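PDB 3PEF: 6-phosphogluconate dehydrogenase, NAD-binding from Geobacter metallireducens, which binds NADP+ and probably reduces succinic semialdehyde to gamma-hydroxybutyrate, as a member of the beta-hydroxyacid dehydrogenase family. Local coordinates for residues M181-C186 with S279-T284; T132-A137 with M154-I159; V97-S102 with G167-L172; G5-G10 with A63-P68; M16-V21 with A37-A42. The protein carries 2 engineered substitutions. All coordinates share one frame; numbering follows the deposited sequence.

Contact 1 of 5, residues M181-C186 with S279-T284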
# COMPACT_ATOMS: atom_id res chain seq x y z
N MET A 181 12.43 0.73 -6.13
CA MET A 181 13.43 1.70 -5.72
C MET A 181 13.30 3.05 -6.44
O MET A 181 13.51 4.08 -5.82
CB MET A 181 14.87 1.14 -5.64
CG MET A 181 15.57 0.81 -6.92
SD MET A 181 17.04 -0.23 -6.56
CE MET A 181 18.28 1.02 -6.22
N MET A 182 12.89 3.05 -7.71
CA MET A 182 12.59 4.31 -8.39
C MET A 182 11.43 5.05 -7.68
O MET A 182 11.51 6.27 -7.42
CB MET A 182 12.27 4.08 -9.88
CG MET A 182 11.93 5.36 -10.66
SD MET A 182 13.27 6.58 -10.71
CE MET A 182 14.45 5.71 -11.74
N ALA A 183 10.38 4.31 -7.36
CA ALA A 183 9.24 4.90 -6.67
C ALA A 183 9.67 5.52 -5.33
O ALA A 183 9.28 6.65 -5.00
CB ALA A 183 8.14 3.86 -6.45
N CYS A 184 10.49 4.80 -4.58
CA CYS A 184 10.93 5.29 -3.28
C CYS A 184 11.83 6.51 -3.43
O CYS A 184 11.69 7.48 -2.71
CB CYS A 184 11.65 4.18 -2.51
SG CYS A 184 10.52 2.88 -1.98
N PHE A 185 12.75 6.43 -4.39
CA PHE A 185 13.72 7.49 -4.67
C PHE A 185 12.97 8.79 -4.98
O PHE A 185 13.28 9.84 -4.45
CB PHE A 185 14.58 7.04 -5.85
CG PHE A 185 15.63 8.04 -6.31
CD1 PHE A 185 16.59 8.52 -5.43
CD2 PHE A 185 15.69 8.43 -7.64
CE1 PHE A 185 17.58 9.40 -5.86
CE2 PHE A 185 16.67 9.33 -8.10
CZ PHE A 185 17.62 9.82 -7.20
N CYS A 186 11.96 8.69 -5.84
CA CYS A 186 11.17 9.85 -6.22
C CYS A 186 10.36 10.42 -5.06
O CYS A 186 10.28 11.63 -4.90
CB CYS A 186 10.27 9.52 -7.41
SG CYS A 186 11.20 9.22 -8.94
N SER A 279 11.36 7.24 -15.01
CA SER A 279 11.61 8.23 -13.96
C SER A 279 10.56 9.33 -13.96
O SER A 279 10.49 10.11 -13.01
CB SER A 279 13.01 8.83 -14.07
OG SER A 279 13.24 9.31 -15.39
N ALA A 280 9.75 9.41 -15.02
CA ALA A 280 8.66 10.39 -15.05
C ALA A 280 7.63 10.19 -13.94
O ALA A 280 6.81 11.07 -13.67
CB ALA A 280 7.98 10.43 -16.45
N ILE A 281 7.67 9.03 -13.28
CA ILE A 281 6.79 8.82 -12.13
C ILE A 281 6.98 9.96 -11.12
O ILE A 281 6.05 10.31 -10.38
CB ILE A 281 7.01 7.43 -11.46
CG1 ILE A 281 5.90 7.15 -10.44
CG2 ILE A 281 8.40 7.32 -10.87
CD1 ILE A 281 6.06 5.86 -9.62
N PHE A 282 8.16 10.57 -11.10
CA PHE A 282 8.40 11.72 -10.23
C PHE A 282 7.36 12.83 -10.37
O PHE A 282 7.04 13.53 -9.41
CB PHE A 282 9.78 12.33 -10.49
CG PHE A 282 10.04 13.59 -9.71
CD1 PHE A 282 10.47 13.53 -8.38
CD2 PHE A 282 9.87 14.84 -10.30
CE1 PHE A 282 10.72 14.70 -7.66
CE2 PHE A 282 10.12 16.01 -9.58
CZ PHE A 282 10.55 15.94 -8.26
N LYS A 283 6.84 13.00 -11.59
CA LYS A 283 5.93 14.11 -11.87
C LYS A 283 4.54 13.93 -11.25
O LYS A 283 3.80 14.90 -11.09
CB LYS A 283 5.82 14.38 -13.38
CG LYS A 283 7.07 15.04 -13.95
CD LYS A 283 6.85 15.53 -15.38
CE LYS A 283 6.83 14.38 -16.38
NZ LYS A 283 6.37 14.85 -17.72
N THR A 284 4.20 12.70 -10.90
CA THR A 284 2.96 12.45 -10.18
C THR A 284 3.10 12.83 -8.71
O THR A 284 2.10 12.94 -8.00
CB THR A 284 2.56 10.96 -10.26
OG1 THR A 284 3.50 10.18 -9.51
CG2 THR A 284 2.55 10.48 -11.70
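Ser279 packs its CA and CB against the thioether of Met182, with Met182 SD 4.0 Å from Ser279 CA. The hydroxyl of Ser279 takes no part in this, being hydrogen-bonded to Asp277. Ile281 comes next. Ile281 CG2 sits 4.0 Å from Met182 CG and 3.9 Å from Cys186 SG, so one methyl touches two residues a helical turn apart. The other branch ends at Ile281 CD1, 4.3 Å from Ala183 CB. CG1 of Ile281 lies anti to the backbone N (chi1 -170°), and the chain runs on straight to that alanine. Phe282 follows, with Phe282 CB 3.8 Å from Cys186 SG. The carbonyl O of Cys186 lies at the edge of the Phe282 ring, near its plane. Replacing Met182 by alanine would probably open a gap beside Ser279 CB and Ile281 CG2, where the bent thioether now lies. The contact is buried apolar packing in the helical C-terminal domain. It sets the tail after helix 256-270 against the long helix 166-194. Ile281 also touches Leu264 and Phe265 of helix 256-270, while Phe282 reaches Ile223 of helix 214-224 and Leu189 on helix 166-194.

Contact 2 of 5, residues T132-A137 with M154-I159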
# COMPACT_ATOMS: atom_id res chain seq x y z
N THR A 132 26.46 -3.50 -23.96
CA THR A 132 26.89 -3.66 -22.59
C THR A 132 25.77 -4.30 -21.72
O THR A 132 25.79 -4.24 -20.49
CB THR A 132 27.36 -2.27 -22.14
OG1 THR A 132 28.79 -2.26 -22.02
CG2 THR A 132 26.68 -1.81 -20.90
N LEU A 133 24.81 -4.95 -22.37
CA LEU A 133 23.67 -5.56 -21.69
C LEU A 133 24.08 -6.79 -20.88
O LEU A 133 25.06 -7.45 -21.18
CB LEU A 133 22.59 -5.99 -22.71
CG LEU A 133 22.01 -4.89 -23.62
CD1 LEU A 133 21.11 -5.49 -24.67
CD2 LEU A 133 21.26 -3.81 -22.82
N ILE A 134 23.29 -7.09 -19.85
CA ILE A 134 23.40 -8.37 -19.16
C ILE A 134 22.30 -9.29 -19.72
O ILE A 134 21.13 -8.94 -19.71
CB ILE A 134 23.21 -8.19 -17.65
CG1 ILE A 134 24.18 -7.10 -17.14
CG2 ILE A 134 23.42 -9.50 -16.91
CD1 ILE A 134 23.77 -6.53 -15.81
N ILE A 135 22.69 -10.47 -20.20
CA ILE A 135 21.76 -11.35 -20.89
C ILE A 135 21.42 -12.56 -20.04
O ILE A 135 22.30 -13.33 -19.66
CB ILE A 135 22.35 -11.77 -22.27
CG1 ILE A 135 22.71 -10.50 -23.06
CG2 ILE A 135 21.37 -12.64 -23.06
CD1 ILE A 135 23.10 -10.75 -24.51
N LEU A 136 20.14 -12.73 -19.73
CA LEU A 136 19.67 -13.76 -18.81
C LEU A 136 18.99 -14.92 -19.56
O LEU A 136 17.77 -14.99 -19.62
CB LEU A 136 18.68 -13.13 -17.81
CG LEU A 136 19.15 -11.81 -17.18
CD1 LEU A 136 18.00 -11.05 -16.51
CD2 LEU A 136 20.30 -12.09 -16.19
N ALA A 137 19.78 -15.82 -20.13
CA ALA A 137 19.20 -16.84 -21.00
C ALA A 137 18.70 -18.03 -20.20
O ALA A 137 19.20 -18.32 -19.12
CB ALA A 137 20.21 -17.29 -22.06
N MET A 154 26.15 -7.97 -28.23
CA MET A 154 25.02 -7.21 -27.69
C MET A 154 25.16 -6.96 -26.20
O MET A 154 24.64 -5.97 -25.69
CB MET A 154 23.69 -7.92 -27.98
CG MET A 154 23.42 -8.12 -29.48
SD MET A 154 21.78 -8.77 -29.85
CE MET A 154 21.90 -10.45 -29.26
N GLY A 155 25.87 -7.84 -25.51
CA GLY A 155 26.05 -7.72 -24.07
C GLY A 155 27.48 -7.91 -23.58
O GLY A 155 28.37 -8.21 -24.36
N LYS A 156 27.68 -7.71 -22.28
CA LYS A 156 28.99 -7.89 -21.66
C LYS A 156 29.01 -9.08 -20.70
O LYS A 156 30.02 -9.77 -20.57
CB LYS A 156 29.46 -6.61 -20.94
CG LYS A 156 28.58 -6.13 -19.77
CD LYS A 156 29.34 -5.07 -18.95
CE LYS A 156 28.43 -4.05 -18.27
NZ LYS A 156 27.65 -4.60 -17.13
N LYS A 157 27.90 -9.32 -20.02
CA LYS A 157 27.77 -10.46 -19.14
C LYS A 157 26.65 -11.31 -19.70
O LYS A 157 25.54 -10.82 -19.95
CB LYS A 157 27.42 -10.01 -17.72
CG LYS A 157 27.47 -11.12 -16.66
CD LYS A 157 26.67 -10.74 -15.40
CE LYS A 157 27.33 -11.19 -14.10
NZ LYS A 157 27.58 -12.65 -14.02
N ILE A 158 26.93 -12.60 -19.89
CA ILE A 158 25.97 -13.50 -20.48
C ILE A 158 25.91 -14.77 -19.64
O ILE A 158 26.93 -15.43 -19.44
CB ILE A 158 26.36 -13.85 -21.93
CG1 ILE A 158 26.48 -12.57 -22.77
CG2 ILE A 158 25.34 -14.79 -22.55
CD1 ILE A 158 27.59 -12.59 -23.79
N ILE A 159 24.73 -15.11 -19.13
CA ILE A 159 24.61 -16.27 -18.25
C ILE A 159 23.46 -17.17 -18.66
O ILE A 159 22.56 -16.75 -19.39
CB ILE A 159 24.40 -15.85 -16.78
CG1 ILE A 159 23.06 -15.13 -16.62
CG2 ILE A 159 25.53 -14.96 -16.30
CD1 ILE A 159 22.62 -14.99 -15.18
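Ile135 and Ile158 pair across two parallel strands, 133-137 and 157-159, whose axes come within 4.8 Å at 5°. With helix 141-154 between them they form a beta-alpha-beta crossover at one end of the sheet of the nucleotide-binding domain. Ile135 N gives a hydrogen bond of 2.9 Å to Lys157 O. Ile135 O takes one from Ile159 N at 3.1 Å. Ala137 N bonds to Ile159 O at 3.0 Å, and the ladder continues to Leu161. At the start the register slips by one residue in a beta bulge. There Lys156 N bonds to Leu133 O at 2.9 Å, and Leu133 N makes only a weak bond to Met154 O. Gly155 passes close to Leu133 O, where a CB would clash.

The side chains share the two faces. Ile135 and Ile158 lie on the face toward helix 141-154, where Ile135 touches Phe151 and Ile158 touches Tyr144. Ile134, Leu136, Lys157 and Ile159 lie on the other, where Val205 and Ala208 of the second subunit pack on Leu136 and Ile134. The aliphatic part of Lys157 crosses Ile134, with Lys157 CD 3.8 Å from Ile134 CG2. Leu136 and Ile159 run alongside each other and point the same way. With CG1 of Ile159 between its backbone N and carbonyl carbon (chi1 65°), Ile159 CD1 lies 3.8 Å from Leu136 CD2.

Contact 3 of 5, residues V97-S102 with G167-L172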
# COMPACT_ATOMS: atom_id res chain seq x y z
N VAL A 97 8.77 -10.85 -20.44
CA VAL A 97 7.50 -11.55 -20.53
C VAL A 97 7.42 -12.46 -19.31
O VAL A 97 8.42 -12.65 -18.62
CB VAL A 97 7.54 -12.37 -21.82
CG1 VAL A 97 6.82 -13.65 -21.69
CG2 VAL A 97 7.06 -11.51 -23.03
N ASP A 98 6.24 -12.97 -19.00
CA ASP A 98 6.10 -13.85 -17.84
C ASP A 98 6.56 -15.25 -18.21
O ASP A 98 6.55 -15.62 -19.38
CB ASP A 98 4.65 -13.90 -17.35
CG ASP A 98 3.68 -14.36 -18.43
OD1 ASP A 98 3.53 -13.65 -19.45
OD2 ASP A 98 3.08 -15.43 -18.26
N PRO A 99 6.98 -16.03 -17.20
CA PRO A 99 7.46 -17.40 -17.44
C PRO A 99 6.49 -18.23 -18.27
O PRO A 99 6.93 -18.96 -19.15
CB PRO A 99 7.54 -18.00 -16.03
CG PRO A 99 7.65 -16.84 -15.12
CD PRO A 99 6.93 -15.70 -15.77
N ALA A 100 5.20 -18.15 -18.00
CA ALA A 100 4.30 -19.05 -18.71
C ALA A 100 4.21 -18.69 -20.20
O ALA A 100 4.05 -19.56 -21.06
CB ALA A 100 2.93 -19.06 -18.07
N THR A 101 4.33 -17.40 -20.51
CA THR A 101 4.35 -17.00 -21.91
C THR A 101 5.57 -17.57 -22.64
O THR A 101 5.43 -18.18 -23.70
CB THR A 101 4.34 -15.48 -22.06
OG1 THR A 101 3.09 -14.99 -21.59
CG2 THR A 101 4.55 -15.09 -23.51
N SER A 102 6.76 -17.38 -22.08
CA SER A 102 7.95 -17.86 -22.77
C SER A 102 7.95 -19.39 -22.89
O SER A 102 8.37 -19.94 -23.91
CB SER A 102 9.22 -17.35 -22.11
OG SER A 102 9.36 -17.92 -20.83
N GLY A 167 14.85 -17.54 -16.77
CA GLY A 167 15.26 -16.24 -17.25
C GLY A 167 14.18 -15.18 -17.03
O GLY A 167 14.47 -14.07 -16.55
N ALA A 168 12.95 -15.50 -17.42
CA ALA A 168 11.82 -14.59 -17.23
C ALA A 168 11.64 -14.25 -15.76
O ALA A 168 11.45 -13.09 -15.42
CB ALA A 168 10.52 -15.20 -17.79
N GLU A 169 11.72 -15.26 -14.90
CA GLU A 169 11.57 -15.06 -13.47
C GLU A 169 12.67 -14.16 -12.91
O GLU A 169 12.40 -13.27 -12.11
CB GLU A 169 11.54 -16.41 -12.74
CG GLU A 169 10.23 -17.13 -12.98
CD GLU A 169 10.26 -18.59 -12.60
OE1 GLU A 169 11.37 -19.17 -12.58
OE2 GLU A 169 9.18 -19.17 -12.34
N MET A 170 13.90 -14.36 -13.35
CA MET A 170 15.00 -13.53 -12.89
C MET A 170 14.77 -12.08 -13.33
O MET A 170 14.93 -11.15 -12.54
CB MET A 170 16.32 -14.01 -13.47
CG MET A 170 17.49 -13.10 -13.13
SD MET A 170 17.95 -13.17 -11.39
CE MET A 170 18.54 -14.88 -11.25
N LYS A 171 14.42 -11.91 -14.60
CA LYS A 171 14.16 -10.58 -15.13
C LYS A 171 13.07 -9.87 -14.33
O LYS A 171 13.22 -8.71 -13.95
CB LYS A 171 13.76 -10.67 -16.61
CG LYS A 171 13.34 -9.33 -17.21
CD LYS A 171 14.45 -8.29 -17.07
CE LYS A 171 14.05 -7.03 -17.81
NZ LYS A 171 15.00 -5.91 -17.58
N LEU A 172 11.96 -10.56 -14.07
CA LEU A 172 10.86 -9.96 -13.32
C LEU A 172 11.25 -9.60 -11.88
O LEU A 172 10.89 -8.54 -11.37
CB LEU A 172 9.64 -10.87 -13.35
CG LEU A 172 9.01 -11.05 -14.74
CD1 LEU A 172 7.77 -11.90 -14.64
CD2 LEU A 172 8.68 -9.67 -15.34
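Pro99 and Ala168 bring together the first turn of helix 99-111 and the start of the long helix 166-194, in a buried contact where the nucleotide-binding domain meets the helical C-terminal domain. Ala168 CB sits against backbone, 3.4 Å from Val97 O and 3.7 Å from Pro99 N. Pro99 CG lies 3.4 Å from Glu169 CG, a tight approach with the two side chains at about a right angle. Glu169 CG is anti to its carbonyl carbon (chi1 -72°), beside the backbone N, and this sets it against the proline ring. Pro99 CD lies 4.1 Å from Leu172 CD1. Asp98 is the N-cap of helix 99-111: Asp98 OD1 accepts from Thr101 OG1 at 2.6 Å, and OD2 takes a weak bond from Thr101 N. The Glu169 chain runs on extended, and its OE2 forms a salt bridge with Arg250 of helix 234-251. Lys171, the predicted active-site residue, starts toward the 97-102 segment, but its amine leads away to Asn175 and Val121 O.

Contact 4 of 5, residues G5-G10 with A63-P68. With NAP (NADP nicotinamide-adenine-dinucleotide phosphate), chain I.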
# COMPACT_ATOMS: atom_id res chain seq x y z
N GLY A 5 18.66 -13.35 -37.68
CA GLY A 5 17.38 -12.67 -37.83
C GLY A 5 17.14 -11.73 -36.66
O GLY A 5 17.61 -11.98 -35.55
N PHE A 6 16.41 -10.64 -36.88
CA PHE A 6 16.02 -9.79 -35.76
C PHE A 6 14.61 -9.24 -35.92
O PHE A 6 14.26 -8.64 -36.94
CB PHE A 6 17.03 -8.67 -35.48
CG PHE A 6 17.07 -8.22 -34.03
CD1 PHE A 6 18.21 -8.45 -33.25
CD2 PHE A 6 15.99 -7.58 -33.45
CE1 PHE A 6 18.26 -8.05 -31.91
CE2 PHE A 6 16.01 -7.18 -32.11
CZ PHE A 6 17.15 -7.41 -31.34
N ILE A 7 13.81 -9.45 -34.88
CA ILE A 7 12.40 -9.12 -34.88
C ILE A 7 12.12 -8.16 -33.74
O ILE A 7 12.37 -8.48 -32.58
CB ILE A 7 11.57 -10.40 -34.68
CG1 ILE A 7 11.53 -11.20 -35.99
CG2 ILE A 7 10.18 -10.06 -34.17
CD1 ILE A 7 10.92 -12.56 -35.88
N GLY A 8 11.58 -7.00 -34.07
CA GLY A 8 11.27 -6.02 -33.04
C GLY A 8 12.35 -4.96 -33.00
O GLY A 8 13.44 -5.17 -32.47
N LEU A 9 12.05 -3.80 -33.58
CA LEU A 9 13.07 -2.78 -33.71
C LEU A 9 12.70 -1.53 -32.91
O LEU A 9 12.78 -0.40 -33.41
CB LEU A 9 13.30 -2.45 -35.19
CG LEU A 9 13.65 -3.65 -36.08
CD1 LEU A 9 13.76 -3.24 -37.55
CD2 LEU A 9 14.95 -4.31 -35.60
N GLY A 10 12.29 -1.74 -31.67
CA GLY A 10 12.00 -0.61 -30.81
C GLY A 10 13.28 -0.02 -30.25
O GLY A 10 14.36 -0.20 -30.81
N ALA A 63 14.39 -11.79 -30.86
CA ALA A 63 13.18 -10.96 -30.81
C ALA A 63 13.20 -10.06 -29.59
O ALA A 63 13.59 -10.49 -28.51
CB ALA A 63 11.92 -11.81 -30.80
N MET A 64 12.79 -8.81 -29.78
CA MET A 64 12.80 -7.81 -28.71
C MET A 64 11.50 -7.01 -28.75
O MET A 64 11.47 -5.89 -29.26
CB MET A 64 14.03 -6.88 -28.83
CG MET A 64 14.33 -6.08 -27.56
SD MET A 64 14.42 -7.19 -26.12
CE MET A 64 15.44 -6.21 -25.01
N LEU A 65 10.44 -7.61 -28.22
CA LEU A 65 9.08 -7.09 -28.34
C LEU A 65 8.57 -6.54 -27.00
O LEU A 65 9.11 -6.86 -25.95
CB LEU A 65 8.17 -8.21 -28.84
CG LEU A 65 8.64 -8.73 -30.20
CD1 LEU A 65 7.95 -10.02 -30.60
CD2 LEU A 65 8.48 -7.63 -31.28
N ALA A 66 7.51 -5.73 -27.06
CA ALA A 66 7.00 -5.00 -25.90
C ALA A 66 6.61 -5.84 -24.70
O ALA A 66 7.03 -5.55 -23.58
CB ALA A 66 5.81 -4.11 -26.30
N ASP A 67 5.76 -6.84 -24.92
CA ASP A 67 5.08 -7.50 -23.80
C ASP A 67 4.57 -8.89 -24.19
O ASP A 67 4.73 -9.29 -25.33
CB ASP A 67 3.92 -6.62 -23.28
CG ASP A 67 2.91 -6.26 -24.36
OD1 ASP A 67 3.07 -6.70 -25.52
OD2 ASP A 67 1.95 -5.52 -24.04
N PRO A 68 3.99 -9.63 -23.24
CA PRO A 68 3.51 -10.98 -23.58
C PRO A 68 2.54 -11.00 -24.77
O PRO A 68 2.66 -11.88 -25.61
CB PRO A 68 2.83 -11.45 -22.29
CG PRO A 68 3.60 -10.73 -21.20
CD PRO A 68 3.96 -9.38 -21.78
PA NAP I . 9.66 -0.12 -27.45
O1A NAP I . 8.33 0.42 -27.12
O2A NAP I . 10.62 0.86 -27.99
O5B NAP I . 9.53 -1.33 -28.49
C5B NAP I . 8.45 -2.23 -28.41
C4B NAP I . 8.54 -3.14 -29.62
O4B NAP I . 7.50 -4.08 -29.55
C3B NAP I . 8.34 -2.35 -30.91
O3B NAP I . 9.18 -2.97 -31.87
C2B NAP I . 6.89 -2.64 -31.25
O2B NAP I . 6.57 -2.56 -32.62
C1B NAP I . 6.80 -4.08 -30.78
N9A NAP I . 5.40 -4.50 -30.63
C8A NAP I . 4.52 -4.07 -29.67
N7A NAP I . 3.33 -4.68 -29.88
C5A NAP I . 3.45 -5.48 -30.96
C6A NAP I . 2.55 -6.33 -31.58
N6A NAP I . 1.31 -6.44 -31.12
N1A NAP I . 2.95 -7.04 -32.69
C2A NAP I . 4.24 -6.91 -33.16
N3A NAP I . 5.14 -6.07 -32.53
C4A NAP I . 4.75 -5.38 -31.44
O3 NAP I . 10.23 -0.75 -26.11
PN NAP I . 11.64 -1.41 -25.79
O1N NAP I . 12.23 -0.73 -24.62
O2N NAP I . 12.45 -1.55 -27.01
O5D NAP I . 11.00 -2.81 -25.33
C5D NAP I . 11.34 -4.06 -25.88
C4D NAP I . 11.41 -5.04 -24.71
O4D NAP I . 12.58 -4.87 -23.94
C3D NAP I . 10.28 -4.83 -23.72
O3D NAP I . 9.90 -6.12 -23.30
C2D NAP I . 10.92 -4.04 -22.58
O2D NAP I . 10.25 -4.29 -21.38
C1D NAP I . 12.29 -4.67 -22.57
N1N NAP I . 13.41 -3.89 -21.99
C2N NAP I . 13.48 -2.54 -22.14
C3N NAP I . 14.56 -1.83 -21.64
C7N NAP I . 14.66 -0.35 -21.85
O7N NAP I . 15.47 0.36 -20.98
N7N NAP I . 14.00 0.29 -22.83
C4N NAP I . 15.59 -2.50 -20.96
C5N NAP I . 15.52 -3.88 -20.83
C6N NAP I . 14.43 -4.58 -21.37
P2B NAP I . 6.23 -1.13 -33.32
O1X NAP I . 5.44 -1.47 -34.57
O2X NAP I . 5.41 -0.31 -32.37
O3X NAP I . 7.50 -0.40 -33.64
O HOH W 1 12.65 -3.21 -29.15
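Met64 packs beside Phe6 and then reaches the bound NADP+. Met64 CB lies 3.8 Å from Phe6 CE2, at the edge of the ring and near its plane. With CG anti to the backbone N (chi1 -164°), Met64 CG meets C5D of the nicotinamide-side ribose, and a bend at chi2 then carries the chain along the ribose to O4D. Met64 SD lies 3.7 Å from NAP O4D. The tip, Met64 CE, comes to 3.3 Å from NAP O4D and also nears C6N of the nicotinamide ring. The backbone holds this residue in place: Met64 N bonds to Ile7 O at 2.9 Å. Ile7 pairs with Ala63 as parallel strands. Water 1 accepts a weak bond from Gly10 N and donates to Met64 O and NAP O2N. Gly8 and Gly10 belong to the glycine-rich turn of the Rossmann fold. A CB on Gly8 would clash with Met64 O and Leu65 CD2; one on Gly10 would strike NAP O5B. Ala66 N makes a weak bond to NAP O4B. Strand 3-7 thus runs beside strand 60-63 in the sheet. Helix 11-22 packs on Phe6 and Met64, while helix 68-76 lies against Ile7 and Leu65.

Contact 5 of 5, residues M16-V21 with A37-A42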
# COMPACT_ATOMS: atom_id res chain seq x y z
N MET A 16 20.22 -3.06 -30.48
CA MET A 16 20.83 -4.38 -30.48
C MET A 16 21.15 -4.87 -31.90
O MET A 16 22.25 -5.36 -32.18
CB MET A 16 19.93 -5.38 -29.74
CG MET A 16 19.76 -5.01 -28.27
SD MET A 16 18.30 -5.76 -27.53
CE MET A 16 18.93 -7.40 -27.20
N ALA A 17 20.20 -4.69 -32.82
CA ALA A 17 20.39 -5.14 -34.21
C ALA A 17 21.53 -4.39 -34.91
O ALA A 17 22.28 -4.98 -35.70
CB ALA A 17 19.07 -5.00 -35.00
N LYS A 18 21.67 -3.10 -34.60
CA LYS A 18 22.72 -2.25 -35.17
C LYS A 18 24.08 -2.77 -34.77
O LYS A 18 25.03 -2.73 -35.57
CB LYS A 18 22.60 -0.83 -34.63
CG LYS A 18 22.65 0.26 -35.67
CD LYS A 18 21.32 1.01 -35.72
CE LYS A 18 21.40 2.33 -34.95
NZ LYS A 18 20.06 2.99 -34.81
N ASN A 19 24.19 -3.23 -33.52
CA ASN A 19 25.42 -3.83 -33.02
C ASN A 19 25.78 -5.11 -33.79
O ASN A 19 26.95 -5.33 -34.13
CB ASN A 19 25.35 -4.05 -31.50
CG ASN A 19 25.59 -2.76 -30.72
OD1 ASN A 19 26.18 -1.82 -31.26
ND2 ASN A 19 25.15 -2.70 -29.46
N LEU A 20 24.79 -5.93 -34.12
CA LEU A 20 25.05 -7.10 -34.95
C LEU A 20 25.49 -6.64 -36.34
O LEU A 20 26.45 -7.16 -36.89
CB LEU A 20 23.81 -8.00 -35.04
CG LEU A 20 23.30 -8.65 -33.74
CD1 LEU A 20 22.03 -9.46 -33.99
CD2 LEU A 20 24.37 -9.53 -33.10
N VAL A 21 24.80 -5.66 -36.91
CA VAL A 21 25.20 -5.13 -38.21
C VAL A 21 26.60 -4.48 -38.16
O VAL A 21 27.44 -4.72 -39.04
CB VAL A 21 24.16 -4.16 -38.80
CG1 VAL A 21 24.68 -3.56 -40.10
CG2 VAL A 21 22.82 -4.89 -39.02
N ALA A 37 12.88 0.15 -39.55
CA ALA A 37 13.90 -0.67 -40.20
C ALA A 37 14.79 0.14 -41.14
O ALA A 37 15.80 -0.35 -41.62
CB ALA A 37 13.24 -1.82 -40.97
N GLU A 38 14.39 1.39 -41.42
CA GLU A 38 15.06 2.17 -42.47
C GLU A 38 16.54 2.42 -42.20
O GLU A 38 17.37 2.34 -43.11
CB GLU A 38 14.31 3.49 -42.74
CG GLU A 38 12.92 3.26 -43.29
CD GLU A 38 12.04 4.51 -43.29
OE1 GLU A 38 12.56 5.62 -43.06
OE2 GLU A 38 10.82 4.37 -43.53
N GLU A 39 16.89 2.71 -40.95
CA GLU A 39 18.28 3.04 -40.63
C GLU A 39 19.14 1.80 -40.78
O GLU A 39 20.22 1.84 -41.38
CB GLU A 39 18.38 3.61 -39.22
CG GLU A 39 19.79 4.00 -38.83
CD GLU A 39 19.86 4.65 -37.45
OE1 GLU A 39 18.79 5.00 -36.90
OE2 GLU A 39 20.98 4.82 -36.93
N LEU A 40 18.66 0.69 -40.26
CA LEU A 40 19.38 -0.57 -40.45
C LEU A 40 19.46 -0.97 -41.93
O LEU A 40 20.49 -1.45 -42.38
CB LEU A 40 18.72 -1.69 -39.65
CG LEU A 40 18.95 -1.62 -38.14
CD1 LEU A 40 17.80 -2.31 -37.45
CD2 LEU A 40 20.28 -2.27 -37.79
N ALA A 41 18.37 -0.77 -42.67
CA ALA A 41 18.39 -1.12 -44.09
C ALA A 41 19.52 -0.40 -44.83
O ALA A 41 20.21 -1.00 -45.65
CB ALA A 41 17.04 -0.82 -44.73
N ALA A 42 19.71 0.88 -44.54
CA ALA A 42 20.74 1.64 -45.22
C ALA A 42 22.10 1.17 -44.75
O ALA A 42 23.10 1.40 -45.40
CB ALA A 42 20.58 3.13 -44.97
O HOH W 2 17.65 2.38 -36.09
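Leu40 lays its CD2 methyl over the backbone of Lys18, 3.6 Å from Lys18 N. Leu40 CD2 also meets Val21 CG2 at 3.9 Å and lies 4.0 Å from Lys18 CD. The other branch, Leu40 CD1, touches Ala17 CB at 3.9 Å. Leu40 CG is anti to the carbonyl carbon (chi1 -74°), and from there both methyls reach helix 16-21. The two helical segments run parallel, at 0°, and their axes come no nearer than 10.5 Å. They are neighbouring helices on one side of the Rossmann sheet, and strand 26-30 lies between them in the chain.

On the side away from the sheet a salt bridge joins the helices. Lys18 bends at chi2 and chi3, and Lys18 NZ arrives 2.9 Å from Glu39 OE2. The side chains cross at about a right angle, and as a hydrogen bond the pair is weak. Water 2 links the same groups a second time. It accepts from Lys18 NZ at 2.8 Å and donates weakly to Glu39 OE1. A leucine in place of Lys18 would probably leave the Glu39 carboxylate without this positive mate and break the water link.

Leu40 and Ala17 also rest on the sheet, on Ile29 and Phe6 respectively. The chemistry is graded: an apolar seam faces the sheet; the charged pair and its water lie on the outer side, where Glu39 is exposed and solvent probably competes for the bridge.

Contacts 1, 3 and 4 are buried, while contacts 2 and 5 are partly exposed. Contacts 2, 4 and 5 belong to the nucleotide-binding domain. Contacts 1 and 3 share helix 166-194, contact 3 at its domain-joining start and contact 1 farther along, with centres 24 Å apart. Backbone hydrogen bonds carry contact 2 and contribute to contact 4; both reach the same sheet. Contacts 1, 3 and 5 are made by apolar packing, in contacts 3 and 5 partly against backbone, and contact 5 alone adds a salt bridge between its segments. Contact 4 directly touches the cofactor. It also meets contact 5, where Phe6 CZ lies 3.8 Å from Met16 CB. Contacts 1, 2 and 3 all reach the second subunit.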